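Local atomic coordinates of tumour necrosis factor receptor (Ectromelia virus, PDB entry 3ON9), a protein that probably binds host tumour necrosis factor and chemokines to blunt immune defence, its SECRET domain being the chemokine-binding part. Residues T132-I135 against Y136-D140. Sequence-based numbering, arbitrary orientation.
Sequences TDAI and YSDMD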
loop_
_atom_site.group_PDB
_atom_site.type_symbol
_atom_site.label_atom_id
_atom_site.label_comp_id
_atom_site.label_asym_id
_atom_site.label_seq_id
_atom_site.Cartn_x
_atom_site.Cartn_y
_atom_site.Cartn_z
ATOM N N THR A 132 4.553 -2.948 17.355
ATOM C CA THR A 132 4.640 -1.691 18.089
ATOM C C THR A 132 5.321 -1.834 19.447
ATOM O O THR A 132 5.725 -0.840 20.037
ATOM C CB THR A 132 3.274 -1.001 18.255
ATOM O OG1 THR A 132 2.422 -1.792 19.096
ATOM C CG2 THR A 132 2.608 -0.794 16.891
ATOM N N ASP A 133 5.466 -3.074 19.919
ATOM C CA ASP A 133 6.219 -3.357 21.141
ATOM C C ASP A 133 7.726 -3.288 20.918
ATOM O O ASP A 133 8.499 -3.210 21.881
ATOM C CB ASP A 133 5.887 -4.750 21.682
ATOM C CG ASP A 133 4.483 -4.850 22.249
ATOM O OD1 ASP A 133 3.875 -3.807 22.571
ATOM O OD2 ASP A 133 3.991 -5.993 22.382
ATOM N N ALA A 134 8.150 -3.338 19.655
ATOM C CA ALA A 134 9.573 -3.403 19.314
ATOM C C ALA A 134 10.120 -2.057 18.840
ATOM O O ALA A 134 9.361 -1.175 18.447
ATOM C CB ALA A 134 9.811 -4.472 18.257
ATOM N N ILE A 135 11.441 -1.895 18.897
ATOM C CA ILE A 135 12.062 -0.648 18.450
ATOM C C ILE A 135 11.751 -0.353 16.983
ATOM O O ILE A 135 11.536 -1.264 16.178
ATOM C CB ILE A 135 13.591 -0.635 18.690
ATOM C CG1 ILE A 135 14.262 -1.835 18.017
ATOM C CG2 ILE A 135 13.883 -0.642 20.184
ATOM C CD1 ILE A 135 15.794 -1.781 18.042
ATOM N N TYR A 136 11.716 0.929 16.653
ATOM C CA TYR A 136 11.407 1.365 15.298
ATOM C C TYR A 136 12.289 0.683 14.240
ATOM O O TYR A 136 11.813 0.309 13.168
ATOM C CB TYR A 136 11.513 2.889 15.212
ATOM C CG TYR A 136 11.343 3.445 13.823
ATOM C CD1 TYR A 136 10.092 3.812 13.355
ATOM C CD2 TYR A 136 12.439 3.612 12.983
ATOM C CE1 TYR A 136 9.929 4.325 12.089
ATOM C CE2 TYR A 136 12.290 4.119 11.708
ATOM C CZ TYR A 136 11.034 4.479 11.271
ATOM O OH TYR A 136 10.868 4.988 10.012
ATOM N N SER A 137 13.566 0.485 14.533
ATOM C CA SER A 137 14.445 -0.072 13.510
ATOM C C SER A 137 14.229 -1.569 13.251
ATOM O O SER A 137 14.838 -2.133 12.341
ATOM C CB SER A 137 15.917 0.249 13.805
ATOM O OG SER A 137 16.201 0.121 15.178
ATOM N N ASP A 138 13.351 -2.201 14.028
ATOM C CA ASP A 138 13.033 -3.619 13.838
ATOM C C ASP A 138 11.834 -3.875 12.918
ATOM O O ASP A 138 11.451 -5.028 12.711
ATOM C CB ASP A 138 12.788 -4.299 15.186
ATOM C CG ASP A 138 14.074 -4.632 15.914
ATOM O OD1 ASP A 138 15.153 -4.488 15.303
ATOM O OD2 ASP A 138 13.999 -5.045 17.092
ATOM N N MET A 139 11.234 -2.820 12.380
ATOM C CA MET A 139 10.143 -2.991 11.415
ATOM C C MET A 139 10.677 -3.643 10.131
ATOM O O MET A 139 11.845 -3.476 9.795
ATOM C CB MET A 139 9.511 -1.640 11.061
ATOM C CG MET A 139 8.951 -0.849 12.227
ATOM S SD MET A 139 7.946 0.548 11.684
ATOM C CE MET A 139 8.974 1.237 10.389
ATOM N N ASP A 140 9.822 -4.375 9.415
ATOM C CA ASP A 140 10.161 -4.858 8.073
ATOM C C ASP A 140 9.567 -3.869 7.074
ATOM O O ASP A 140 8.361 -3.596 7.098
ATOM C CB ASP A 140 9.559 -6.245 7.808
ATOM C CG ASP A 140 10.336 -7.363 8.448
ATOM O OD1 ASP A 140 11.529 -7.175 8.779
ATOM O OD2 ASP A 140 9.749 -8.455 8.616
#
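The backbone carbonyl of Ile-135 turns onto the amide of Asp-138, Asp-138 N to Ile-135 O measuring 3.0 Å with an N-H...O angle of 159°, and so closes a one-turn 3-10 segment over 136-138. Met-139 N to Tyr-136 O, at 3.3 Å, is a second i+3 bond. This turn sits on the surface, in the loop joining antiparallel strands 122-130 and 140-145 of the SECRET beta-sandwich. Beyond it, Met-139 packs on Val-128 and Ala-130, while the carboxylate of Asp-140, at the start of the second strand, accepts hydrogen bonds from the backbone N of Leu-106 and Met-107 and is hydrogen-bonded to His-109 NE2.

Among the side chains, Ile-135 carries the contact. A chi1 of 56° sets CG1 between its own backbone N and carbonyl carbon, and the CG1-CD1 arm lies over one face of the Asp-138 carboxylate in van der Waals contact, with Ile-135 CG1 3.4 Å from Asp-138 OD2. Farther out, the methyl Ile-135 CD1 ends 3.5 Å from Ser-137 OG.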